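Local coordinates for protein mevalonate diphosphate decarboxylase (Legionella pneumophila, PDB 3LTO) that probably catalyses the ATP-dependent decarboxylation of mevalonate 5-diphosphate to isopentenyl diphosphate, at residues 79-82 and 83-87; 108-111 and 112-116; 211-214 and 215-218; 229-232 and 233-237; 306-309 and 310-314. All blocks are in the same frame, centred on the assembly; numbering follows the deposited sequence.

Contact 1. Residues 79-82 and 83-87; sequences HLVR and LKEYF
Lys84 N donates to Leu80 O at 2.8 Å with an N-H...O angle of 157°, and the same i to i+4 step is taken by Glu85 N to Val81 O at 2.9 Å. Alongside these backbone bonds, Lys84 bends at chi3 (-62°), after its CG has passed 4.1 Å from Leu80 CD1; its NZ then reaches Asp53 in a salt bridge and the carbonyl of Gly91. The helix, 71-87, is the crossover of a beta-alpha-beta unit between the parallel strands 54-55 and 93-99, and Leu80 faces Phe93 and Ile95 of the second strand. On another side, Leu83 lies over one face of the His79 imidazole. Its CG stands 4.2 Å from the ring centroid and 18° off the normal, a CH-pi contact displaced toward the rim, while CD1 comes 3.6 Å from His79 NE2. The ring is gripped at both nitrogens: Arg82 NH1 donates to ND1 at 3.1 Å, a bond in the plane of each group although the two planes are twisted against each other, and NE2 pairs with Thr118 OG1 of helix 110-129, which together fix the imidazole's rotation. Toward the more exposed side, Glu85 OE2 passes Val81 CG1 at 3.5 Å.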
loop_
_atom_site.group_PDB
_atom_site.type_symbol
_atom_site.label_atom_id
_atom_site.label_comp_id
_atom_site.label_asym_id
_atom_site.label_seq_id
_atom_site.Cartn_x
_atom_site.Cartn_y
_atom_site.Cartn_z
ATOM N N HIS A 79 -16.521 6.134 13.333
ATOM C CA HIS A 79 -15.265 6.671 12.832
ATOM C C HIS A 79 -14.629 7.591 13.863
ATOM O O HIS A 79 -13.406 7.632 13.987
ATOM C CB HIS A 79 -15.466 7.424 11.512
ATOM C CG HIS A 79 -14.184 7.851 10.869
ATOM N ND1 HIS A 79 -13.223 6.952 10.464
ATOM C CD2 HIS A 79 -13.690 9.080 10.592
ATOM C CE1 HIS A 79 -12.189 7.607 9.967
ATOM N NE2 HIS A 79 -12.447 8.902 10.032
ATOM N N LEU A 80 -15.449 8.330 14.606
ATOM C CA LEU A 80 -14.896 9.209 15.624
ATOM C C LEU A 80 -14.301 8.334 16.721
ATOM O O LEU A 80 -13.187 8.581 17.176
ATOM C CB LEU A 80 -15.963 10.137 16.221
ATOM C CG LEU A 80 -15.442 11.043 17.352
ATOM C CD1 LEU A 80 -14.216 11.800 16.840
ATOM C CD2 LEU A 80 -16.523 12.029 17.835
ATOM N N VAL A 81 -15.042 7.308 17.131
ATOM C CA VAL A 81 -14.575 6.389 18.172
ATOM C C VAL A 81 -13.231 5.824 17.742
ATOM O O VAL A 81 -12.268 5.787 18.512
ATOM C CB VAL A 81 -15.575 5.222 18.376
ATOM C CG1 VAL A 81 -14.969 4.147 19.275
ATOM C CG2 VAL A 81 -16.877 5.752 18.986
ATOM N N ARG A 82 -13.181 5.397 16.486
ATOM C CA ARG A 82 -11.975 4.835 15.902
ATOM C C ARG A 82 -10.835 5.835 16.046
ATOM O O ARG A 82 -9.723 5.473 16.435
ATOM C CB ARG A 82 -12.222 4.516 14.415
ATOM C CG ARG A 82 -10.976 4.165 13.606
ATOM C CD ARG A 82 -11.326 3.818 12.149
ATOM N NE ARG A 82 -12.311 2.743 12.092
ATOM C CZ ARG A 82 -13.538 2.862 11.593
ATOM N NH1 ARG A 82 -13.951 4.017 11.081
ATOM N NH2 ARG A 82 -14.372 1.831 11.647
ATOM N N LEU A 83 -11.114 7.096 15.740
ATOM C CA LEU A 83 -10.088 8.127 15.829
ATOM C C LEU A 83 -9.672 8.386 17.274
ATOM O O LEU A 83 -8.493 8.570 17.560
ATOM C CB LEU A 83 -10.575 9.423 15.158
ATOM C CG LEU A 83 -10.850 9.264 13.655
ATOM C CD1 LEU A 83 -11.387 10.563 13.075
ATOM C CD2 LEU A 83 -9.571 8.856 12.939
ATOM N N LYS A 84 -10.636 8.376 18.186
ATOM C CA LYS A 84 -10.330 8.610 19.590
ATOM C C LYS A 84 -9.456 7.495 20.148
ATOM O O LYS A 84 -8.542 7.741 20.939
ATOM C CB LYS A 84 -11.618 8.720 20.407
ATOM C CG LYS A 84 -12.443 9.946 20.082
ATOM C CD LYS A 84 -13.604 10.102 21.050
ATOM C CE LYS A 84 -14.572 8.926 20.977
ATOM N NZ LYS A 84 -15.753 9.175 21.846
ATOM N N GLU A 85 -9.733 6.267 19.731
ATOM C CA GLU A 85 -8.947 5.134 20.197
ATOM C C GLU A 85 -7.531 5.219 19.634
ATOM O O GLU A 85 -6.569 4.859 20.307
ATOM C CB GLU A 85 -9.620 3.821 19.785
ATOM C CG GLU A 85 -11.058 3.738 20.272
ATOM C CD GLU A 85 -11.766 2.472 19.848
ATOM O OE1 GLU A 85 -11.551 2.010 18.703
ATOM O OE2 GLU A 85 -12.552 1.951 20.663
ATOM N N TYR A 86 -7.402 5.709 18.406
ATOM C CA TYR A 86 -6.083 5.840 17.790
ATOM C C TYR A 86 -5.215 6.772 18.645
ATOM O O TYR A 86 -4.018 6.545 18.803
ATOM C CB TYR A 86 -6.215 6.402 16.370
ATOM C CG TYR A 86 -4.895 6.721 15.694
ATOM C CD1 TYR A 86 -4.068 5.709 15.210
ATOM C CD2 TYR A 86 -4.477 8.043 15.536
ATOM C CE1 TYR A 86 -2.850 6.006 14.580
ATOM C CE2 TYR A 86 -3.266 8.354 14.912
ATOM C CZ TYR A 86 -2.458 7.332 14.434
ATOM O OH TYR A 86 -1.268 7.641 13.810
ATOM N N PHE A 87 -5.829 7.821 19.189
ATOM C CA PHE A 87 -5.120 8.782 20.033
ATOM C C PHE A 87 -5.157 8.384 21.507
ATOM O O PHE A 87 -4.536 9.038 22.341
ATOM C CB PHE A 87 -5.733 10.178 19.879
ATOM C CG PHE A 87 -5.306 10.903 18.632
ATOM C CD1 PHE A 87 -4.211 11.766 18.657
ATOM C CD2 PHE A 87 -6.002 10.734 17.439
ATOM C CE1 PHE A 87 -3.818 12.454 17.511
ATOM C CE2 PHE A 87 -5.621 11.414 16.290
ATOM C CZ PHE A 87 -4.526 12.278 16.324
#

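Contact 2. Residues 108-111 and 112-116; sequences ASSA and SSFAA
Ser109 O takes two donors from Ser113: the backbone N at 2.9 Å and the side-chain OG at 2.5 Å, a value so short that its exact length deserves caution. Both bonds sit at the start of helix 110-129, in the serine- and glycine-rich segment that GHMP-superfamily proteins use as their phosphate-binding loop, consistent with the ATP binding assigned to this enzyme. Ser113 can make the second bond because chi1 of -65° sets OG beside its own backbone N and turned back toward the preceding loop. One step on, Phe114 N reaches Ser110 O at 2.9 Å and almost straight, at 175°. The first-turn N-H of Ser112 is served by a water, which accepts from Ser112 N at 3.1 Å and donates to Ala108 O at 2.6 Å, so the loop carbonyl and the helix start are bridged. Ser112 OG itself pairs with Ser41 OG. Outward from these bonds comes the Phe114 ring, packed edge-to-face with Phe76 of helix 71-87. Its rim points back at the first turn: Phe114 CD1 lies 3.1 Å from Ser110 O, near the ring plane, and Phe114 CE1 lies 3.5 Å from Ser110 OG.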
loop_
_atom_site.group_PDB
_atom_site.type_symbol
_atom_site.label_atom_id
_atom_site.label_comp_id
_atom_site.label_asym_id
_atom_site.label_seq_id
_atom_site.Cartn_x
_atom_site.Cartn_y
_atom_site.Cartn_z
ATOM N N ALA A 108 -23.222 13.176 -3.286
ATOM C CA ALA A 108 -22.642 12.310 -2.265
ATOM C C ALA A 108 -21.830 13.173 -1.303
ATOM O O ALA A 108 -20.907 13.866 -1.721
ATOM C CB ALA A 108 -21.748 11.258 -2.918
ATOM N N SER A 109 -22.179 13.130 -0.021
ATOM C CA SER A 109 -21.488 13.928 0.989
ATOM C C SER A 109 -20.595 13.069 1.865
ATOM O O SER A 109 -19.817 13.586 2.665
ATOM C CB SER A 109 -22.501 14.630 1.890
ATOM O OG SER A 109 -23.127 13.691 2.752
ATOM N N SER A 110 -20.713 11.754 1.711
ATOM C CA SER A 110 -19.945 10.811 2.512
ATOM C C SER A 110 -18.434 11.047 2.469
ATOM O O SER A 110 -17.803 11.270 3.500
ATOM C CB SER A 110 -20.265 9.382 2.060
ATOM O OG SER A 110 -19.848 8.434 3.022
ATOM N N ALA A 111 -17.860 10.994 1.273
ATOM C CA ALA A 111 -16.425 11.183 1.096
ATOM C C ALA A 111 -15.858 12.420 1.794
ATOM O O ALA A 111 -14.918 12.312 2.577
ATOM C CB ALA A 111 -16.092 11.233 -0.387
ATOM N N SER A 112 -16.412 13.593 1.503
ATOM C CA SER A 112 -15.917 14.820 2.119
ATOM C C SER A 112 -16.270 14.894 3.602
ATOM O O SER A 112 -15.517 15.460 4.392
ATOM C CB SER A 112 -16.448 16.056 1.377
ATOM O OG SER A 112 -17.863 16.055 1.299
ATOM N N SER A 113 -17.402 14.321 3.989
ATOM C CA SER A 113 -17.792 14.345 5.395
ATOM C C SER A 113 -16.777 13.606 6.259
ATOM O O SER A 113 -16.308 14.139 7.264
ATOM C CB SER A 113 -19.166 13.708 5.587
ATOM O OG SER A 113 -20.167 14.478 4.946
ATOM N N PHE A 114 -16.448 12.377 5.868
ATOM C CA PHE A 114 -15.495 11.579 6.626
ATOM C C PHE A 114 -14.105 12.213 6.632
ATOM O O PHE A 114 -13.405 12.162 7.645
ATOM C CB PHE A 114 -15.441 10.136 6.089
ATOM C CG PHE A 114 -16.590 9.269 6.563
ATOM C CD1 PHE A 114 -17.805 9.261 5.889
ATOM C CD2 PHE A 114 -16.464 8.496 7.718
ATOM C CE1 PHE A 114 -18.877 8.503 6.357
ATOM C CE2 PHE A 114 -17.530 7.734 8.195
ATOM C CZ PHE A 114 -18.741 7.738 7.515
ATOM N N ALA A 115 -13.708 12.822 5.516
ATOM C CA ALA A 115 -12.399 13.481 5.463
ATOM C C ALA A 115 -12.378 14.637 6.468
ATOM O O ALA A 115 -11.409 14.796 7.217
ATOM C CB ALA A 115 -12.110 14.002 4.058
ATOM N N ALA A 116 -13.452 15.431 6.482
ATOM C CA ALA A 116 -13.582 16.568 7.405
ATOM C C ALA A 116 -13.544 16.081 8.856
ATOM O O ALA A 116 -12.856 16.655 9.691
ATOM C CB ALA A 116 -14.893 17.316 7.151
HETATM O O HOH W 1 -18.601 14.115 -0.661
#

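Contact 3. Residues 211-214 and 215-218; sequences RAEA and NLKL
Asn215 packs tightly against the carbonyl of Arg211, whereas Ala214 and Lys217 form the more exposed side of the same helix. At the tight end Asn215 N donates to Arg211 O at 2.8 Å, and chi1 of -68° folds the carboxamide back so that its CG is also only 3.1 Å from Arg211 O. The amide nitrogen comes equally close to that oxygen but at a poor angle, so no bond is counted there; Asn215 ND2 is instead bonded to Glu238 OE1. This face of helix 208-224 leans on helix 228-247, its successor in the C-terminal GHMP-type domain, and the Arg211 guanidinium, bonded to Thr207 OG1 through NH1, adds a salt bridge to Asp241 on that neighbour through NE. Glu213 and Leu216 run side by side and point the same way, but loosely, OE1 standing 4.2 Å from Leu216 CD2. Glu213 OE2 accepts from Ser30 N; OE1 has a weak bond to Asn311 of the second subunit, so this flank lies at the dimer contact. On the exposed side the backbone bond is longer, Leu218 N to Ala214 O being 3.3 Å, and the bent Lys217 chain leads away to pack on Asp306 of the second subunit, with CB 3.8 Å from Glu213 O.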
loop_
_atom_site.group_PDB
_atom_site.type_symbol
_atom_site.label_atom_id
_atom_site.label_comp_id
_atom_site.label_asym_id
_atom_site.label_seq_id
_atom_site.Cartn_x
_atom_site.Cartn_y
_atom_site.Cartn_z
ATOM N N ARG A 211 -11.142 -4.799 -15.873
ATOM C CA ARG A 211 -11.542 -3.746 -16.801
ATOM C C ARG A 211 -11.141 -2.358 -16.287
ATOM O O ARG A 211 -10.682 -1.507 -17.058
ATOM C CB ARG A 211 -13.058 -3.790 -17.039
ATOM C CG ARG A 211 -13.543 -5.045 -17.758
ATOM C CD ARG A 211 -14.972 -4.875 -18.272
ATOM N NE ARG A 211 -15.944 -4.732 -17.190
ATOM C CZ ARG A 211 -16.337 -5.722 -16.394
ATOM N NH1 ARG A 211 -15.837 -6.935 -16.557
ATOM N NH2 ARG A 211 -17.239 -5.502 -15.444
ATOM N N ALA A 212 -11.314 -2.135 -14.985
ATOM C CA ALA A 212 -10.972 -0.856 -14.369
ATOM C C ALA A 212 -9.484 -0.546 -14.516
ATOM O O ALA A 212 -9.100 0.600 -14.770
ATOM C CB ALA A 212 -11.354 -0.865 -12.889
ATOM N N GLU A 213 -8.647 -1.564 -14.336
ATOM C CA GLU A 213 -7.204 -1.387 -14.456
ATOM C C GLU A 213 -6.857 -1.112 -15.911
ATOM O O GLU A 213 -6.022 -0.257 -16.207
ATOM C CB GLU A 213 -6.460 -2.637 -13.972
ATOM C CG GLU A 213 -6.453 -2.843 -12.457
ATOM C CD GLU A 213 -5.724 -1.732 -11.704
ATOM O OE1 GLU A 213 -4.752 -1.173 -12.252
ATOM O OE2 GLU A 213 -6.110 -1.431 -10.554
ATOM N N ALA A 214 -7.509 -1.838 -16.817
ATOM C CA ALA A 214 -7.271 -1.659 -18.245
ATOM C C ALA A 214 -7.698 -0.253 -18.669
ATOM O O ALA A 214 -7.057 0.368 -19.516
ATOM C CB ALA A 214 -8.047 -2.714 -19.051
ATOM N N ASN A 215 -8.784 0.244 -18.083
ATOM C CA ASN A 215 -9.264 1.580 -18.415
ATOM C C ASN A 215 -8.358 2.649 -17.830
ATOM O O ASN A 215 -8.177 3.710 -18.426
ATOM C CB ASN A 215 -10.687 1.791 -17.902
ATOM C CG ASN A 215 -11.694 0.933 -18.627
ATOM O OD1 ASN A 215 -11.527 0.631 -19.810
ATOM N ND2 ASN A 215 -12.760 0.548 -17.932
ATOM N N LEU A 216 -7.795 2.363 -16.660
ATOM C CA LEU A 216 -6.898 3.295 -15.989
ATOM C C LEU A 216 -5.631 3.503 -16.811
ATOM O O LEU A 216 -5.147 4.625 -16.953
ATOM C CB LEU A 216 -6.532 2.768 -14.602
ATOM C CG LEU A 216 -5.504 3.575 -13.799
ATOM C CD1 LEU A 216 -5.934 5.046 -13.700
ATOM C CD2 LEU A 216 -5.359 2.954 -12.402
ATOM N N LYS A 217 -5.095 2.412 -17.344
ATOM C CA LYS A 217 -3.891 2.484 -18.161
ATOM C C LYS A 217 -4.177 3.331 -19.392
ATOM O O LYS A 217 -3.358 4.160 -19.783
ATOM C CB LYS A 217 -3.441 1.084 -18.597
ATOM C CG LYS A 217 -2.348 1.112 -19.667
ATOM C CD LYS A 217 -2.094 -0.265 -20.276
ATOM C CE LYS A 217 -1.154 -1.096 -19.423
ATOM N NZ LYS A 217 0.234 -0.542 -19.414
ATOM N N LEU A 218 -5.343 3.130 -20.000
ATOM C CA LEU A 218 -5.711 3.896 -21.190
ATOM C C LEU A 218 -5.935 5.368 -20.848
ATOM O O LEU A 218 -5.461 6.264 -21.550
ATOM C CB LEU A 218 -6.976 3.312 -21.832
ATOM C CG LEU A 218 -6.845 1.916 -22.454
ATOM C CD1 LEU A 218 -8.206 1.426 -22.920
ATOM C CD2 LEU A 218 -5.873 1.970 -23.620
#

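Contact 4. Residues 229-232 and 233-237; sequences TSIY and QICWH
Tyr232 and Trp236, one helical turn apart, send their rings the same way because each CG lies anti to its backbone N, chi1 being 156° for Tyr232 and -173° for Trp236. The rings lie alongside one another without stacking: Tyr232 CE1 is 3.6 Å from Trp236 CE3, the centroid of the phenol is 5.5 Å from that of the six-membered indole ring, and the planes meet obliquely at 58°. The phenol hydroxyl sits over one indole face, 4.2 Å above it and toward the rim. Trp271 of helix 258-274 stacks on Tyr232, and Phe239 meets Trp236 edge-to-face, so the pair extends into a larger aromatic cluster of the C-terminal domain. Gln233 takes the other common helical rotamer, its CG beside the backbone N, and extends next to Thr229, with Thr229 CG2 4.1 Å from Gln233 CD. On the side facing strand 279-281, Ile231 CG2 touches Cys235 SG at 4.1 Å. The hydrogen bonds identified between the segments run backbone to backbone, as in Cys235 N to Ile231 O at 2.9 Å; side-chain cohesion over this turn of helix 228-247 therefore comes chiefly from aromatic and apolar packing.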
loop_
_atom_site.group_PDB
_atom_site.type_symbol
_atom_site.label_atom_id
_atom_site.label_comp_id
_atom_site.label_asym_id
_atom_site.label_seq_id
_atom_site.Cartn_x
_atom_site.Cartn_y
_atom_site.Cartn_z
ATOM N N THR A 229 -10.644 13.640 -26.073
ATOM C CA THR A 229 -11.637 12.784 -26.702
ATOM C C THR A 229 -11.558 11.366 -26.120
ATOM O O THR A 229 -12.593 10.728 -25.875
ATOM C CB THR A 229 -11.427 12.731 -28.241
ATOM O OG1 THR A 229 -11.526 14.053 -28.788
ATOM C CG2 THR A 229 -12.478 11.860 -28.893
ATOM N N SER A 230 -10.340 10.873 -25.895
ATOM C CA SER A 230 -10.166 9.536 -25.325
ATOM C C SER A 230 -10.527 9.500 -23.837
ATOM O O SER A 230 -11.013 8.480 -23.337
ATOM C CB SER A 230 -8.730 9.039 -25.504
ATOM O OG SER A 230 -8.510 8.589 -26.827
ATOM N N ILE A 231 -10.273 10.599 -23.129
ATOM C CA ILE A 231 -10.609 10.673 -21.710
ATOM C C ILE A 231 -12.134 10.537 -21.634
ATOM O O ILE A 231 -12.667 9.743 -20.848
ATOM C CB ILE A 231 -10.148 12.023 -21.087
ATOM C CG1 ILE A 231 -8.618 12.091 -21.102
ATOM C CG2 ILE A 231 -10.666 12.160 -19.650
ATOM C CD1 ILE A 231 -8.033 13.363 -20.527
ATOM N N TYR A 232 -12.824 11.296 -22.479
ATOM C CA TYR A 232 -14.286 11.251 -22.541
ATOM C C TYR A 232 -14.793 9.819 -22.771
ATOM O O TYR A 232 -15.581 9.305 -21.982
ATOM C CB TYR A 232 -14.771 12.167 -23.666
ATOM C CG TYR A 232 -16.128 11.833 -24.253
ATOM C CD1 TYR A 232 -17.289 11.911 -23.486
ATOM C CD2 TYR A 232 -16.252 11.481 -25.597
ATOM C CE1 TYR A 232 -18.536 11.653 -24.039
ATOM C CE2 TYR A 232 -17.500 11.219 -26.167
ATOM C CZ TYR A 232 -18.636 11.308 -25.382
ATOM O OH TYR A 232 -19.872 11.076 -25.948
ATOM N N GLN A 233 -14.321 9.180 -23.838
ATOM C CA GLN A 233 -14.740 7.824 -24.183
ATOM C C GLN A 233 -14.444 6.799 -23.091
ATOM O O GLN A 233 -15.302 5.992 -22.732
ATOM C CB GLN A 233 -14.077 7.403 -25.497
ATOM C CG GLN A 233 -14.307 8.407 -26.620
ATOM C CD GLN A 233 -13.590 8.042 -27.907
ATOM O OE1 GLN A 233 -12.414 7.683 -27.895
ATOM N NE2 GLN A 233 -14.295 8.153 -29.028
ATOM N N ILE A 234 -13.229 6.827 -22.563
ATOM C CA ILE A 234 -12.853 5.902 -21.506
ATOM C C ILE A 234 -13.740 6.102 -20.276
ATOM O O ILE A 234 -14.292 5.142 -19.741
ATOM C CB ILE A 234 -11.377 6.097 -21.101
ATOM C CG1 ILE A 234 -10.468 5.870 -22.313
ATOM C CG2 ILE A 234 -11.009 5.125 -19.988
ATOM C CD1 ILE A 234 -9.036 6.290 -22.074
ATOM N N CYS A 235 -13.880 7.343 -19.822
ATOM C CA CYS A 235 -14.709 7.599 -18.649
ATOM C C CYS A 235 -16.147 7.180 -18.903
ATOM O O CYS A 235 -16.848 6.745 -17.986
ATOM C CB CYS A 235 -14.644 9.078 -18.254
ATOM S SG CYS A 235 -13.036 9.586 -17.575
ATOM N N TRP A 236 -16.578 7.315 -20.155
ATOM C CA TRP A 236 -17.929 6.945 -20.555
ATOM C C TRP A 236 -18.086 5.439 -20.352
ATOM O O TRP A 236 -19.026 4.970 -19.703
ATOM C CB TRP A 236 -18.133 7.318 -22.028
ATOM C CG TRP A 236 -19.529 7.162 -22.577
ATOM C CD1 TRP A 236 -20.035 6.082 -23.246
ATOM C CD2 TRP A 236 -20.567 8.154 -22.578
ATOM N NE1 TRP A 236 -21.317 6.342 -23.668
ATOM C CE2 TRP A 236 -21.668 7.607 -23.270
ATOM C CE3 TRP A 236 -20.670 9.453 -22.057
ATOM C CZ2 TRP A 236 -22.862 8.313 -23.461
ATOM C CZ3 TRP A 236 -21.856 10.158 -22.247
ATOM C CH2 TRP A 236 -22.938 9.585 -22.946
ATOM N N HIS A 237 -17.142 4.687 -20.908
ATOM C CA HIS A 237 -17.149 3.236 -20.799
ATOM C C HIS A 237 -17.082 2.810 -19.339
ATOM O O HIS A 237 -17.782 1.889 -18.920
ATOM C CB HIS A 237 -15.966 2.653 -21.583
ATOM C CG HIS A 237 -16.071 2.846 -23.065
ATOM N ND1 HIS A 237 -14.983 2.764 -23.906
ATOM C CD2 HIS A 237 -17.139 3.112 -23.855
ATOM C CE1 HIS A 237 -15.375 2.975 -25.151
ATOM N NE2 HIS A 237 -16.679 3.188 -25.147
#

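Contact 5. Residues 306-309 and 310-314; sequences DHLV and GNYDV
With chi1 of -54°, Asn311 holds its CG beside its own backbone N, which turns the carboxamide back to the carbonyl of His307 and lets ND2 donate to His307 O at 3.0 Å. The bond is nearly straight at the hydrogen and lies in the plane of the amide, yet it meets the acceptor from above, 70° out of the carbonyl plane. Gly310 has a positive phi of 82°, a left-handed conformation that glycine adopts easily, and with Val309 in the polyproline region before it the chain forms a type II beta turn from Leu308 to Asn311. Leu308 O is gripped twice: by Asn311 N at 2.9 Å, which closes the turn from above the carbonyl plane, and by Tyr312 N at 3.0 Å, in that plane. Two donors on this one oxygen tie Leu308 to the departing chain. The side chain of Leu308 crosses that of Val314 at about a right angle, Leu308 CG lying 3.7 Å from Val314 CG2, while Leu308 CD1 only grazes Tyr312 CD1 at 4.5 Å. The turn thus carries the chain from helix 297-308 into the short, weakly bonded strand 313-314, outermost within this chain in a four-stranded antiparallel sheet and paired through Asp313 with Val182 of strand 177-182; Leu308 and Tyr312 both touch Ile181 on that strand and Ile263 on helix 258-274, where Tyr312 OH is also bonded to the carbonyl of Asn259.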
loop_
_atom_site.group_PDB
_atom_site.type_symbol
_atom_site.label_atom_id
_atom_site.label_comp_id
_atom_site.label_asym_id
_atom_site.label_seq_id
_atom_site.Cartn_x
_atom_site.Cartn_y
_atom_site.Cartn_z
ATOM N N ASP A 306 -28.215 25.442 -25.007
ATOM C CA ASP A 306 -28.909 24.672 -26.029
ATOM C C ASP A 306 -29.529 23.333 -25.628
ATOM O O ASP A 306 -30.428 22.851 -26.319
ATOM C CB ASP A 306 -27.994 24.448 -27.246
ATOM C CG ASP A 306 -27.575 25.744 -27.916
ATOM O OD1 ASP A 306 -28.272 26.766 -27.753
ATOM O OD2 ASP A 306 -26.546 25.742 -28.622
ATOM N N HIS A 307 -29.082 22.726 -24.533
ATOM C CA HIS A 307 -29.649 21.432 -24.163
ATOM C C HIS A 307 -30.015 21.170 -22.703
ATOM O O HIS A 307 -30.693 20.190 -22.413
ATOM C CB HIS A 307 -28.730 20.302 -24.646
ATOM C CG HIS A 307 -28.457 20.328 -26.116
ATOM N ND1 HIS A 307 -27.371 20.979 -26.658
ATOM C CD2 HIS A 307 -29.130 19.788 -27.160
ATOM C CE1 HIS A 307 -27.384 20.839 -27.973
ATOM N NE2 HIS A 307 -28.442 20.120 -28.302
ATOM N N LEU A 308 -29.583 22.027 -21.786
ATOM C CA LEU A 308 -29.885 21.825 -20.366
ATOM C C LEU A 308 -30.996 22.719 -19.832
ATOM O O LEU A 308 -31.918 22.251 -19.163
ATOM C CB LEU A 308 -28.618 22.030 -19.536
ATOM C CG LEU A 308 -27.815 20.797 -19.116
ATOM C CD1 LEU A 308 -28.048 19.641 -20.071
ATOM C CD2 LEU A 308 -26.345 21.172 -19.043
ATOM N N VAL A 309 -30.897 24.008 -20.123
ATOM C CA VAL A 309 -31.891 24.973 -19.678
ATOM C C VAL A 309 -33.293 24.561 -20.114
ATOM O O VAL A 309 -33.520 24.219 -21.280
ATOM C CB VAL A 309 -31.584 26.360 -20.248
ATOM C CG1 VAL A 309 -32.713 27.311 -19.930
ATOM C CG2 VAL A 309 -30.267 26.864 -19.679
ATOM N N GLY A 310 -34.227 24.585 -19.169
ATOM C CA GLY A 310 -35.598 24.223 -19.478
ATOM C C GLY A 310 -35.869 22.731 -19.491
ATOM O O GLY A 310 -37.022 22.314 -19.605
ATOM N N ASN A 311 -34.819 21.924 -19.365
ATOM C CA ASN A 311 -34.980 20.474 -19.377
ATOM C C ASN A 311 -34.513 19.783 -18.108
ATOM O O ASN A 311 -35.168 18.860 -17.621
ATOM C CB ASN A 311 -34.234 19.886 -20.565
ATOM C CG ASN A 311 -34.636 20.529 -21.860
ATOM O OD1 ASN A 311 -35.827 20.711 -22.127
ATOM N ND2 ASN A 311 -33.650 20.875 -22.683
ATOM N N TYR A 312 -33.373 20.217 -17.582
ATOM C CA TYR A 312 -32.830 19.625 -16.367
ATOM C C TYR A 312 -32.287 20.701 -15.458
ATOM O O TYR A 312 -31.865 21.760 -15.920
ATOM C CB TYR A 312 -31.683 18.665 -16.688
ATOM C CG TYR A 312 -32.007 17.574 -17.680
ATOM C CD1 TYR A 312 -32.016 17.828 -19.049
ATOM C CD2 TYR A 312 -32.306 16.284 -17.246
ATOM C CE1 TYR A 312 -32.315 16.825 -19.965
ATOM C CE2 TYR A 312 -32.606 15.274 -18.147
ATOM C CZ TYR A 312 -32.611 15.547 -19.507
ATOM O OH TYR A 312 -32.918 14.539 -20.397
ATOM N N ASP A 313 -32.303 20.436 -14.159
ATOM C CA ASP A 313 -31.746 21.392 -13.222
ATOM C C ASP A 313 -30.252 21.150 -13.289
ATOM O O ASP A 313 -29.819 20.010 -13.457
ATOM C CB ASP A 313 -32.249 21.144 -11.795
ATOM C CG ASP A 313 -33.668 21.633 -11.582
ATOM O OD1 ASP A 313 -34.016 22.718 -12.105
ATOM O OD2 ASP A 313 -34.431 20.939 -10.879
ATOM N N VAL A 314 -29.471 22.215 -13.156
ATOM C CA VAL A 314 -28.019 22.103 -13.211
ATOM C C VAL A 314 -27.354 22.803 -12.035
ATOM O O VAL A 314 -27.775 23.891 -11.632
ATOM C CB VAL A 314 -27.457 22.737 -14.495
ATOM C CG1 VAL A 314 -25.969 22.467 -14.594
ATOM C CG2 VAL A 314 -28.186 22.194 -15.706
#

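In the fold
Contacts 1 to 4 are partly buried helix turns; contact 5, a surface turn, alone joins helix to strand. Contacts 1 and 2 belong to the N-terminal domain and meet directly, His79 CB lying 3.9 Å from Phe114 CE2 as helix 71-87 packs on helix 110-129. Contact 2 is the most central, its centre about 8 Å from that of the chain, and its chemistry is that of serine hydroxyls and a water at a helix start; contact 1, about 23 Å out, mixes an imidazole network with apolar packing. In the C-terminal domain, contacts 3 and 4 join successive helices through Ile234, whose CD1 is 3.5 Å from Leu218 C, one rich in polar side chains, the other aromatic.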